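Uncharacterized protein (PDB 3RAG) is of unknown function but has a von Willebrand factor A-like fold with a bound sodium ion, consistent with a metal-dependent adhesion or ligand-binding module. Local coordinates at residues A[90-93]-A[94-98]; A[80-83]-A[84-88]; A[31-34]-A[35-38]; A[115-118]-A[119-123]; A[149-152]-A[153-157]. One frame throughout, in Å; residues are numbered along the deposited sequence.

Contact 1: A[90-93]-A[94-98]; sequences TMQM and TLQQV
The middle of the long alpha-helix 79-106, which runs along strand 10-17 of the sheet in this von Willebrand factor A-like fold, gives a worked example of how about two turns of an amphipathic helix sort their side chains. Met91, a selenomethionine, and Leu95 stand one turn apart on the inner face and run alongside one another in the same direction, with CG of Met91 3.7 Å from CD1 of Leu95. Both rest on Ile10 of strand 10-17, and of the two it is Leu95 that extends to Leu129 of helix 116-132. Beneath the pair the backbone N of Leu95 donates to O of Met91 over 2.9 Å.

A polar pair occupies another side of the helix. Gln92 is fully extended, its CG anti to the backbone N (chi1 -179°). CG of Gln96 stands beside its own N instead, which brings it over the carbonyl of the preceding turn, 3.2 Å from O of Gln92. The two amide planes are 39° apart, and NE2 of Gln92 comes no nearer than 3.6 Å to OE1 of Gln96, a packing contact. Gln92 also touches Glu130, and Gln96 touches Val126, both on helix 116-132. Thr90 turns its hydroxyl elsewhere, to O of Met86 and to Asn42. On the outer side, the CG methylene of Gln97, again beside its own N, sits 3.0 Å from O of Met93.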
loop_
_atom_site.group_PDB
_atom_site.type_symbol
_atom_site.label_atom_id
_atom_site.label_comp_id
_atom_site.label_asym_id
_atom_site.label_seq_id
_atom_site.Cartn_x
_atom_site.Cartn_y
_atom_site.Cartn_z
ATOM N N THR A 90 -8.549 4.040 -1.933
ATOM C CA THR A 90 -7.513 5.026 -2.247
ATOM C C THR A 90 -7.189 5.060 -3.760
ATOM O O THR A 90 -6.940 6.137 -4.305
ATOM C CB THR A 90 -6.190 4.820 -1.397
ATOM O OG1 THR A 90 -5.683 3.487 -1.589
ATOM C CG2 THR A 90 -6.456 5.054 0.101
HETATM N N MSE A 91 -7.216 3.905 -4.433
HETATM C CA MSE A 91 -7.065 3.869 -5.904
HETATM C C MSE A 91 -8.184 4.699 -6.546
HETATM O O MSE A 91 -7.949 5.540 -7.422
HETATM C CB MSE A 91 -7.042 2.408 -6.445
HETATM C CG MSE A 91 -7.019 2.241 -8.003
HETATM SE SE MSE A 91 -6.343 0.641 -8.620
HETATM C CE MSE A 91 -6.422 -0.214 -7.035
ATOM N N GLN A 92 -9.398 4.509 -6.060
ATOM C CA GLN A 92 -10.530 5.276 -6.586
ATOM C C GLN A 92 -10.337 6.782 -6.397
ATOM O O GLN A 92 -10.527 7.549 -7.330
ATOM C CB GLN A 92 -11.847 4.835 -5.960
ATOM C CG GLN A 92 -13.034 5.628 -6.518
ATOM C CD GLN A 92 -14.364 5.264 -5.888
ATOM O OE1 GLN A 92 -14.427 4.782 -4.755
ATOM N NE2 GLN A 92 -15.441 5.500 -6.624
HETATM N N MSE A 93 -9.954 7.213 -5.194
HETATM C CA MSE A 93 -9.715 8.635 -4.962
HETATM C C MSE A 93 -8.605 9.220 -5.843
HETATM O O MSE A 93 -8.733 10.334 -6.372
HETATM C CB MSE A 93 -9.453 8.910 -3.462
HETATM C CG MSE A 93 -10.736 8.813 -2.620
HETATM SE SE MSE A 93 -10.545 9.096 -0.828
HETATM C CE MSE A 93 -9.642 7.653 -0.318
ATOM N N THR A 94 -7.512 8.476 -5.999
ATOM C CA THR A 94 -6.410 8.944 -6.818
ATOM C C THR A 94 -6.864 9.097 -8.278
ATOM O O THR A 94 -6.557 10.091 -8.945
ATOM C CB THR A 94 -5.216 7.971 -6.735
ATOM O OG1 THR A 94 -4.710 7.965 -5.382
ATOM C CG2 THR A 94 -4.106 8.397 -7.681
ATOM N N LEU A 95 -7.591 8.105 -8.772
ATOM C CA LEU A 95 -8.046 8.144 -10.165
ATOM C C LEU A 95 -9.088 9.244 -10.410
ATOM O O LEU A 95 -9.145 9.839 -11.499
ATOM C CB LEU A 95 -8.571 6.767 -10.590
ATOM C CG LEU A 95 -7.465 5.712 -10.665
ATOM C CD1 LEU A 95 -8.105 4.347 -10.846
ATOM C CD2 LEU A 95 -6.496 6.024 -11.821
ATOM N N GLN A 96 -9.916 9.520 -9.405
ATOM C CA GLN A 96 -10.865 10.622 -9.515
ATOM C C GLN A 96 -10.110 11.931 -9.688
ATOM O O GLN A 96 -10.513 12.791 -10.467
ATOM C CB GLN A 96 -11.795 10.694 -8.296
ATOM C CG GLN A 96 -12.798 9.554 -8.245
ATOM C CD GLN A 96 -13.618 9.514 -6.963
ATOM O OE1 GLN A 96 -14.744 9.028 -6.967
ATOM N NE2 GLN A 96 -13.049 9.998 -5.859
ATOM N N GLN A 97 -9.004 12.073 -8.968
ATOM C CA GLN A 97 -8.191 13.278 -9.067
ATOM C C GLN A 97 -7.557 13.359 -10.441
ATOM O O GLN A 97 -7.502 14.428 -11.038
ATOM C CB GLN A 97 -7.094 13.308 -7.980
ATOM C CG GLN A 97 -7.617 13.147 -6.548
ATOM C CD GLN A 97 -6.508 12.866 -5.501
ATOM O OE1 GLN A 97 -5.480 12.220 -5.786
ATOM N NE2 GLN A 97 -6.730 13.350 -4.280
ATOM N N VAL A 98 -7.047 12.233 -10.936
ATOM C CA VAL A 98 -6.448 12.197 -12.264
ATOM C C VAL A 98 -7.449 12.633 -13.330
ATOM O O VAL A 98 -7.133 13.440 -14.218
ATOM C CB VAL A 98 -5.904 10.786 -12.614
ATOM C CG1 VAL A 98 -5.550 10.693 -14.095
ATOM C CG2 VAL A 98 -4.692 10.457 -11.739
#

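Contact 2: A[80-83]-A[84-88]; sequences SATA and QMMTH
The carbonyl oxygen of Ala83 is gripped by two groups of a single residue: OG1 of Thr87 donates to it over 2.8 Å and the backbone N of Thr87 over 3.1 Å, from opposite faces of the carbonyl plane. OG1 of Thr87 stands beside its own N (chi1 -62°), the torsion that lets a helical threonine turn its hydroxyl back to the carbonyl one turn earlier. The hydroxyl is thus satisfied although the residue is buried, and the side chain packs on Gln12 of strand 10-17.

A second carbonyl, that of Ser80, is shared differently. It accepts the backbone N of Gln84 and also a proton from a water, which lies a doubtfully short 2.5 Å from OG of Ser80 and accepts from NE2 of Gln84 at 3.0 Å. The extended Gln84 runs back past this carbonyl, its CG 3.3 Å from O of Ser80, and the water joins the two polar side chains beside helix 151-165. Facing the sheet, CG2 of Thr82 meets SE of the selenomethionine Met86 at 3.8 Å, and both residues touch strand 71-74; OG1 of Thr82 is bonded to O of Asp78.

Taken together, OG1 of Thr87 turns to a carbonyl of its own helix, while OG of Ser80 and NE2 of Gln84 meet at a bridging water, so that the helix can lie against strands 10-17, 40-46 and 71-74 with its buried threonine hydroxyl paired.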
loop_
_atom_site.group_PDB
_atom_site.type_symbol
_atom_site.label_atom_id
_atom_site.label_comp_id
_atom_site.label_asym_id
_atom_site.label_seq_id
_atom_site.Cartn_x
_atom_site.Cartn_y
_atom_site.Cartn_z
ATOM N N SER A 80 -7.443 -8.886 6.041
ATOM C CA SER A 80 -7.601 -9.131 4.615
ATOM C C SER A 80 -8.659 -8.226 3.961
ATOM O O SER A 80 -8.395 -7.496 3.001
ATOM C CB SER A 80 -7.943 -10.610 4.394
ATOM O OG SER A 80 -8.092 -10.873 3.021
ATOM N N ALA A 81 -9.869 -8.278 4.493
ATOM C CA ALA A 81 -10.939 -7.430 4.002
ATOM C C ALA A 81 -10.562 -5.948 4.073
ATOM O O ALA A 81 -10.876 -5.167 3.172
ATOM C CB ALA A 81 -12.229 -7.708 4.790
ATOM N N THR A 82 -9.881 -5.564 5.145
ATOM C CA THR A 82 -9.514 -4.164 5.315
ATOM C C THR A 82 -8.510 -3.713 4.254
ATOM O O THR A 82 -8.647 -2.619 3.695
ATOM C CB THR A 82 -8.951 -3.938 6.723
ATOM O OG1 THR A 82 -9.979 -4.241 7.671
ATOM C CG2 THR A 82 -8.510 -2.503 6.910
ATOM N N ALA A 83 -7.501 -4.549 4.008
ATOM C CA ALA A 83 -6.490 -4.261 2.985
ATOM C C ALA A 83 -7.129 -4.101 1.601
ATOM O O ALA A 83 -6.794 -3.190 0.852
ATOM C CB ALA A 83 -5.426 -5.367 2.950
ATOM N N GLN A 84 -8.061 -4.985 1.276
ATOM C CA GLN A 84 -8.750 -4.896 -0.007
ATOM C C GLN A 84 -9.566 -3.597 -0.096
ATOM O O GLN A 84 -9.468 -2.869 -1.091
ATOM C CB GLN A 84 -9.626 -6.133 -0.238
ATOM C CG GLN A 84 -8.859 -7.435 -0.292
ATOM C CD GLN A 84 -9.764 -8.648 -0.363
ATOM O OE1 GLN A 84 -10.853 -8.585 -0.922
ATOM N NE2 GLN A 84 -9.312 -9.762 0.207
HETATM N N MSE A 85 -10.339 -3.272 0.946
HETATM C CA MSE A 85 -11.119 -2.035 0.927
HETATM C C MSE A 85 -10.237 -0.805 0.770
HETATM O O MSE A 85 -10.574 0.105 0.002
HETATM C CB MSE A 85 -11.979 -1.865 2.200
HETATM C CG MSE A 85 -12.721 -0.509 2.314
HETATM SE SE MSE A 85 -11.831 0.923 3.037
HETATM C CE MSE A 85 -11.662 0.415 4.751
HETATM N N MSE A 86 -9.140 -0.741 1.523
HETATM C CA MSE A 86 -8.347 0.484 1.525
HETATM C C MSE A 86 -7.701 0.672 0.164
HETATM O O MSE A 86 -7.628 1.803 -0.337
HETATM C CB MSE A 86 -7.249 0.460 2.606
HETATM C CG MSE A 86 -7.747 0.523 4.050
HETATM SE SE MSE A 86 -6.385 0.148 5.249
HETATM C CE MSE A 86 -5.055 0.000 4.224
ATOM N N THR A 87 -7.210 -0.429 -0.404
ATOM C CA THR A 87 -6.482 -0.373 -1.676
ATOM C C THR A 87 -7.442 0.150 -2.740
ATOM O O THR A 87 -7.129 1.094 -3.471
ATOM C CB THR A 87 -5.916 -1.750 -2.062
ATOM O OG1 THR A 87 -4.991 -2.163 -1.055
ATOM C CG2 THR A 87 -5.170 -1.704 -3.411
ATOM N N HIS A 88 -8.633 -0.435 -2.799
ATOM C CA HIS A 88 -9.636 0.061 -3.753
ATOM C C HIS A 88 -10.106 1.498 -3.503
ATOM O O HIS A 88 -10.216 2.304 -4.445
ATOM C CB HIS A 88 -10.813 -0.920 -3.866
ATOM C CG HIS A 88 -10.479 -2.152 -4.651
ATOM N ND1 HIS A 88 -10.282 -2.133 -6.017
ATOM C CD2 HIS A 88 -10.286 -3.435 -4.263
ATOM C CE1 HIS A 88 -9.991 -3.352 -6.437
ATOM N NE2 HIS A 88 -9.989 -4.162 -5.392
HETATM O O HOH W 1 -6.773 -9.281 1.658
#

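Contact 3: A[31-34]-A[35-38]; sequences ARRA and HRHG
Helix 27-36 ends here in a Schellman motif: Gly38 takes a positive phi of 88°, and its N turns back to O of His35, as the motif requires. Separately, N of His37 donates to O of Ala34 over 3.0 Å. One step earlier, N of Arg36 is held by O of Arg32 at 3.3 Å and only weakly by O of Arg33.

Arg36 then folds back along the helix. Its guanidinium presents one face to CA of Arg33, which sits 3.7 Å above that plane and toward the rim, while NH2 of Arg36 lies 3.4 Å from CG of Arg33. The two guanidinium planes are 52° apart; that of Arg33 turns away to a salt bridge with Asp219. CB of His37 lies 3.4 Å from O of Ala34, and His37 and Ala34 both touch helix 214-232, while ND1 of His35 is bonded to O of Ile39.

The Arg36 guanidinium thus meets the carbon atoms CA and CG of Arg33, and the charge of Arg33 pairs with Asp219. This probably offsets the like charges, whose nearest ends, NH1 of Arg33 and NH2 of Arg36, stay 5.7 Å apart.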
loop_
_atom_site.group_PDB
_atom_site.type_symbol
_atom_site.label_atom_id
_atom_site.label_comp_id
_atom_site.label_asym_id
_atom_site.label_seq_id
_atom_site.Cartn_x
_atom_site.Cartn_y
_atom_site.Cartn_z
ATOM N N ALA A 31 7.313 8.575 4.258
ATOM C CA ALA A 31 6.048 8.561 3.533
ATOM C C ALA A 31 5.879 9.866 2.762
ATOM O O ALA A 31 5.361 9.873 1.644
ATOM C CB ALA A 31 4.867 8.376 4.501
ATOM N N ARG A 32 6.285 10.972 3.373
ATOM C CA ARG A 32 6.183 12.278 2.709
ATOM C C ARG A 32 7.047 12.270 1.429
ATOM O O ARG A 32 6.611 12.728 0.370
ATOM C CB ARG A 32 6.611 13.395 3.671
ATOM C CG ARG A 32 6.305 14.810 3.186
ATOM C CD ARG A 32 6.615 15.820 4.303
ATOM N NE ARG A 32 5.624 15.716 5.370
ATOM C CZ ARG A 32 5.902 15.524 6.652
ATOM N NH1 ARG A 32 4.916 15.442 7.535
ATOM N NH2 ARG A 32 7.157 15.427 7.058
ATOM N N ARG A 33 8.266 11.737 1.526
ATOM C CA ARG A 33 9.111 11.542 0.333
ATOM C C ARG A 33 8.447 10.690 -0.737
ATOM O O ARG A 33 8.447 11.042 -1.918
ATOM C CB ARG A 33 10.440 10.876 0.696
ATOM C CG ARG A 33 11.427 11.784 1.387
ATOM C CD ARG A 33 12.812 11.126 1.498
ATOM N NE ARG A 33 12.869 10.011 2.448
ATOM C CZ ARG A 33 13.017 10.152 3.767
ATOM N NH1 ARG A 33 13.094 11.363 4.315
ATOM N NH2 ARG A 33 13.081 9.085 4.549
ATOM N N ALA A 34 7.916 9.541 -0.331
ATOM C CA ALA A 34 7.207 8.668 -1.270
ATOM C C ALA A 34 6.094 9.403 -2.013
ATOM O O ALA A 34 5.957 9.269 -3.238
ATOM C CB ALA A 34 6.643 7.452 -0.536
ATOM N N HIS A 35 5.286 10.155 -1.267
ATOM C CA HIS A 35 4.122 10.826 -1.840
ATOM C C HIS A 35 4.485 11.894 -2.872
ATOM O O HIS A 35 3.701 12.156 -3.779
ATOM C CB HIS A 35 3.222 11.395 -0.738
ATOM C CG HIS A 35 1.844 11.761 -1.214
ATOM N ND1 HIS A 35 1.019 10.864 -1.854
ATOM C CD2 HIS A 35 1.161 12.929 -1.152
ATOM C CE1 HIS A 35 -0.125 11.459 -2.157
ATOM N NE2 HIS A 35 -0.064 12.709 -1.741
ATOM N N ARG A 36 5.666 12.495 -2.757
ATOM C CA ARG A 36 6.098 13.467 -3.763
ATOM C C ARG A 36 6.205 12.804 -5.141
ATOM O O ARG A 36 6.126 13.472 -6.172
ATOM C CB ARG A 36 7.436 14.107 -3.385
ATOM C CG ARG A 36 7.399 15.024 -2.177
ATOM C CD ARG A 36 8.630 15.929 -2.148
ATOM N NE ARG A 36 9.343 15.852 -0.875
ATOM C CZ ARG A 36 10.402 15.078 -0.649
ATOM N NH1 ARG A 36 10.892 14.308 -1.615
ATOM N NH2 ARG A 36 10.978 15.078 0.547
ATOM N N HIS A 37 6.369 11.483 -5.157
ATOM C CA HIS A 37 6.444 10.739 -6.418
ATOM C C HIS A 37 5.099 10.219 -6.863
ATOM O O HIS A 37 5.012 9.481 -7.846
ATOM C CB HIS A 37 7.408 9.555 -6.301
ATOM C CG HIS A 37 8.826 9.957 -6.070
ATOM N ND1 HIS A 37 9.659 10.362 -7.090
ATOM C CD2 HIS A 37 9.556 10.034 -4.933
ATOM C CE1 HIS A 37 10.845 10.666 -6.592
ATOM N NE2 HIS A 37 10.809 10.477 -5.287
ATOM N N GLY A 38 4.047 10.585 -6.137
ATOM C CA GLY A 38 2.718 10.108 -6.459
ATOM C C GLY A 38 2.353 8.772 -5.809
ATOM O O GLY A 38 1.240 8.271 -5.975
#

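Contact 4: A[115-118]-A[119-123]; sequences PPAD and RARVM
Arg119 lays its guanidinium against the helix start, one face toward the backbone of Pro116, whose N stands 3.9 Å above the plane and toward its rim. NH2 of Arg119 also comes 3.7 Å from CG of the Pro116 ring. The bend at chi3 (-57°) turns the chain back toward the N-terminus, where CA of Pro116 and the carbonyl carbon of Pro115 lie over the same face; the contact is one of packing.

A different chemistry joins Asp118 and Arg121. The two side chains extend together from the helix, and NH2 of Arg121 donates to OD1 of Asp118 in a nearly straight salt bridge (167°); its 2.5 Å is shorter than usual and probably not exact. OD1 lies at the edge of the guanidinium, but the carboxylate plane is turned 58° from it, so the pair meets through one oxygen and one nitrogen. Over the centre of one guanidinium face lies O of Ala117, at 4.0 Å, itself the acceptor for the backbone N of Arg121. On the inner side Val122 packs on Val99 and Leu103 of helix 79-106.

Pro115 holds the N-cap position, and its carbonyl accepts N of Arg119 over 2.9 Å. Proline at the first helical position, Pro116, and aspartate at the third, Asp118, both suit an alpha-helix N-terminus; the carboxylate probably also interacts favourably with the dipole of helix 116-132.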
loop_
_atom_site.group_PDB
_atom_site.type_symbol
_atom_site.label_atom_id
_atom_site.label_comp_id
_atom_site.label_asym_id
_atom_site.label_seq_id
_atom_site.Cartn_x
_atom_site.Cartn_y
_atom_site.Cartn_z
ATOM N N PRO A 115 -23.000 18.681 -15.364
ATOM C CA PRO A 115 -24.331 18.254 -14.923
ATOM C C PRO A 115 -24.314 16.786 -14.497
ATOM O O PRO A 115 -23.451 16.024 -14.952
ATOM C CB PRO A 115 -25.210 18.468 -16.163
ATOM C CG PRO A 115 -24.284 18.465 -17.316
ATOM C CD PRO A 115 -22.931 18.922 -16.814
ATOM N N PRO A 116 -25.249 16.401 -13.616
ATOM C CA PRO A 116 -25.368 15.046 -13.065
ATOM C C PRO A 116 -25.123 13.947 -14.098
ATOM O O PRO A 116 -24.396 12.997 -13.802
ATOM C CB PRO A 116 -26.818 15.005 -12.581
ATOM C CG PRO A 116 -27.090 16.409 -12.171
ATOM C CD PRO A 116 -26.326 17.285 -13.130
ATOM N N ALA A 117 -25.706 14.075 -15.284
ATOM C CA ALA A 117 -25.558 13.058 -16.327
ATOM C C ALA A 117 -24.104 12.886 -16.789
ATOM O O ALA A 117 -23.642 11.763 -17.020
ATOM C CB ALA A 117 -26.439 13.382 -17.500
ATOM N N ASP A 118 -23.395 13.999 -16.943
ATOM C CA ASP A 118 -21.993 13.957 -17.349
ATOM C C ASP A 118 -21.127 13.489 -16.194
ATOM O O ASP A 118 -20.167 12.743 -16.395
ATOM C CB ASP A 118 -21.516 15.325 -17.823
ATOM C CG ASP A 118 -22.101 15.713 -19.158
ATOM O OD1 ASP A 118 -22.317 14.816 -19.995
ATOM O OD2 ASP A 118 -22.353 16.916 -19.368
ATOM N N ARG A 119 -21.462 13.923 -14.983
ATOM C CA ARG A 119 -20.714 13.475 -13.810
ATOM C C ARG A 119 -20.784 11.960 -13.682
ATOM O O ARG A 119 -19.812 11.306 -13.283
ATOM C CB ARG A 119 -21.219 14.142 -12.525
ATOM C CG ARG A 119 -20.608 15.513 -12.254
ATOM C CD ARG A 119 -20.755 15.922 -10.783
ATOM N NE ARG A 119 -22.149 15.923 -10.359
ATOM C CZ ARG A 119 -22.911 17.013 -10.303
ATOM N NH1 ARG A 119 -22.401 18.194 -10.634
ATOM N NH2 ARG A 119 -24.174 16.927 -9.903
ATOM N N ALA A 120 -21.937 11.405 -14.038
ATOM C CA ALA A 120 -22.135 9.958 -14.033
ATOM C C ALA A 120 -21.280 9.250 -15.087
ATOM O O ALA A 120 -20.759 8.155 -14.848
ATOM C CB ALA A 120 -23.616 9.629 -14.228
ATOM N N ARG A 121 -21.144 9.866 -16.258
ATOM C CA ARG A 121 -20.326 9.297 -17.323
ATOM C C ARG A 121 -18.875 9.270 -16.884
ATOM O O ARG A 121 -18.154 8.284 -17.106
ATOM C CB ARG A 121 -20.448 10.119 -18.603
ATOM C CG ARG A 121 -21.115 9.389 -19.749
ATOM C CD ARG A 121 -21.092 10.220 -21.028
ATOM N NE ARG A 121 -21.758 11.510 -20.870
ATOM C CZ ARG A 121 -23.064 11.698 -21.040
ATOM N NH1 ARG A 121 -23.847 10.679 -21.366
ATOM N NH2 ARG A 121 -23.591 12.903 -20.882
ATOM N N VAL A 122 -18.445 10.361 -16.259
ATOM C CA VAL A 122 -17.071 10.454 -15.784
ATOM C C VAL A 122 -16.799 9.438 -14.685
ATOM O O VAL A 122 -15.728 8.854 -14.631
ATOM C CB VAL A 122 -16.721 11.878 -15.315
ATOM C CG1 VAL A 122 -15.382 11.881 -14.558
ATOM C CG2 VAL A 122 -16.670 12.817 -16.514
HETATM N N MSE A 123 -17.767 9.212 -13.805
HETATM C CA MSE A 123 -17.555 8.206 -12.767
HETATM C C MSE A 123 -17.437 6.799 -13.373
HETATM O O MSE A 123 -16.729 5.942 -12.841
HETATM C CB MSE A 123 -18.643 8.280 -11.690
HETATM C CG MSE A 123 -18.542 9.520 -10.784
HETATM SE SE MSE A 123 -16.918 9.855 -10.024
HETATM C CE MSE A 123 -16.446 8.204 -9.395
#

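Contact 5: A[149-152]-A[153-157]; sequences DKIP and TVREA
Val154 and Ile151 form the close-packed side of this N-terminal part of helix 151-165, Pro152 and Thr153 form its watered side, and Arg155 lies between the two. CG2 of Val154 presses on O of Lys150 at 3.3 Å, and the same carbonyl accepts the backbone N of Val154 over 3.0 Å. From Ile151, CG2 reaches across to Arg155, 3.7 Å from its NH1. Ile151 and Val154 are both buried.

The other side is looser and is bridged by solvent. One water donates to O of Asp149 and lies 2.7 Å from OG1 of Thr153, and so joins Asp149 to Thr153. A second water donates to O of Pro152 and accepts from NH2 of Arg155 at 2.9 Å. Arg155 is bent at chi3 (-57°), which folds its guanidinium back over the proline: CA of Pro152 lies 3.7 Å above one face, toward the rim. Only a weak bond, 3.3 Å long, links N of Glu156 to the same O of Pro152.

Lys150 turns its amine away from the helix, to a salt bridge with Asp18 and a bond to O of Ser146. Asp18 and Ser146 both belong, with Ser144, to the sodium site, so the lysine is a second-shell partner of the metal. Helix 151-165 is the crossover between strands 135-142 and 172-179; within it Val154 packs on Ile46 of strand 40-46 and on Ile79 at the start of helix 79-106, and Ala157 touches Ile79 and Ser80.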
loop_
_atom_site.group_PDB
_atom_site.type_symbol
_atom_site.label_atom_id
_atom_site.label_comp_id
_atom_site.label_asym_id
_atom_site.label_seq_id
_atom_site.Cartn_x
_atom_site.Cartn_y
_atom_site.Cartn_z
ATOM N N ASP A 149 2.775 -13.865 16.787
ATOM C CA ASP A 149 1.482 -14.538 16.746
ATOM C C ASP A 149 0.510 -13.957 15.724
ATOM O O ASP A 149 -0.581 -14.467 15.556
ATOM C CB ASP A 149 0.824 -14.492 18.099
ATOM C CG ASP A 149 1.447 -15.460 19.066
ATOM O OD1 ASP A 149 1.957 -16.533 18.633
ATOM O OD2 ASP A 149 1.428 -15.122 20.256
ATOM N N LYS A 150 0.902 -12.869 15.072
ATOM C CA LYS A 150 0.040 -12.243 14.074
ATOM C C LYS A 150 0.474 -12.682 12.700
ATOM O O LYS A 150 -0.298 -12.627 11.755
ATOM C CB LYS A 150 0.135 -10.722 14.189
ATOM C CG LYS A 150 -0.335 -10.236 15.582
ATOM C CD LYS A 150 0.075 -8.809 15.886
ATOM C CE LYS A 150 -0.253 -8.464 17.336
ATOM N NZ LYS A 150 0.958 -8.193 18.177
ATOM N N ILE A 151 1.721 -13.131 12.595
ATOM C CA ILE A 151 2.298 -13.471 11.284
ATOM C C ILE A 151 1.502 -14.518 10.477
ATOM O O ILE A 151 1.276 -14.325 9.289
ATOM C CB ILE A 151 3.820 -13.834 11.387
ATOM C CG1 ILE A 151 4.664 -12.552 11.496
ATOM C CG2 ILE A 151 4.279 -14.614 10.127
ATOM C CD1 ILE A 151 6.161 -12.849 11.849
ATOM N N PRO A 152 1.042 -15.605 11.120
ATOM C CA PRO A 152 0.296 -16.548 10.282
ATOM C C PRO A 152 -0.954 -15.927 9.651
ATOM O O PRO A 152 -1.267 -16.216 8.499
ATOM C CB PRO A 152 -0.067 -17.680 11.266
ATOM C CG PRO A 152 1.101 -17.648 12.284
ATOM C CD PRO A 152 1.319 -16.147 12.467
ATOM N N THR A 153 -1.646 -15.064 10.378
ATOM C CA THR A 153 -2.846 -14.432 9.823
ATOM C C THR A 153 -2.464 -13.467 8.725
ATOM O O THR A 153 -3.135 -13.373 7.693
ATOM C CB THR A 153 -3.632 -13.725 10.938
ATOM O OG1 THR A 153 -4.065 -14.731 11.855
ATOM C CG2 THR A 153 -4.870 -12.966 10.374
ATOM N N VAL A 154 -1.370 -12.752 8.945
ATOM C CA VAL A 154 -0.874 -11.798 7.957
ATOM C C VAL A 154 -0.468 -12.493 6.661
ATOM O O VAL A 154 -0.788 -12.020 5.566
ATOM C CB VAL A 154 0.279 -10.962 8.542
ATOM C CG1 VAL A 154 0.970 -10.120 7.454
ATOM C CG2 VAL A 154 -0.256 -10.053 9.648
ATOM N N ARG A 155 0.218 -13.628 6.768
ATOM C CA ARG A 155 0.583 -14.357 5.559
ATOM C C ARG A 155 -0.664 -14.679 4.736
ATOM O O ARG A 155 -0.663 -14.535 3.504
ATOM C CB ARG A 155 1.323 -15.662 5.889
ATOM C CG ARG A 155 2.675 -15.478 6.586
ATOM C CD ARG A 155 3.488 -16.810 6.595
ATOM N NE ARG A 155 2.722 -17.885 7.244
ATOM C CZ ARG A 155 3.019 -18.451 8.412
ATOM N NH1 ARG A 155 4.112 -18.115 9.105
ATOM N NH2 ARG A 155 2.210 -19.384 8.899
ATOM N N GLU A 156 -1.717 -15.146 5.403
ATOM C CA GLU A 156 -2.949 -15.501 4.681
ATOM C C GLU A 156 -3.615 -14.266 4.060
ATOM O O GLU A 156 -4.144 -14.318 2.935
ATOM C CB GLU A 156 -3.937 -16.205 5.608
ATOM C CG GLU A 156 -3.383 -17.424 6.292
ATOM C CD GLU A 156 -4.080 -18.699 5.868
ATOM O OE1 GLU A 156 -4.398 -18.830 4.661
ATOM O OE2 GLU A 156 -4.310 -19.566 6.742
ATOM N N ALA A 157 -3.602 -13.165 4.805
ATOM C CA ALA A 157 -4.219 -11.916 4.358
ATOM C C ALA A 157 -3.534 -11.375 3.113
ATOM O O ALA A 157 -4.187 -10.847 2.201
ATOM C CB ALA A 157 -4.180 -10.855 5.486
HETATM O O HOH W 2 -1.945 -15.319 13.378
HETATM O O HOH W 3 -0.414 -19.091 7.732
#

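All five are local contacts along helices, but their place in the fold sets their chemistry. Contacts 1, 2, 3 and 5 are partly buried; contact 4 alone is a surface contact, its centre about 29 Å from the centre of the chain, and it alone has a salt bridge between its own segments. Contacts 1 and 2 share helix 79-106 and lie against the sheet, contact 2 through alanine, threonines and a selenomethionine, contact 1 through an apolar pair; Leu95 and the glutamines of contact 1 meet helix 116-132, where Met123 of contact 4 touches them. Contacts 3 and 5 mark a helix end and a helix start in two beta-alpha-beta crossovers, and contact 5, which touches contact 2, lies beside the sodium site.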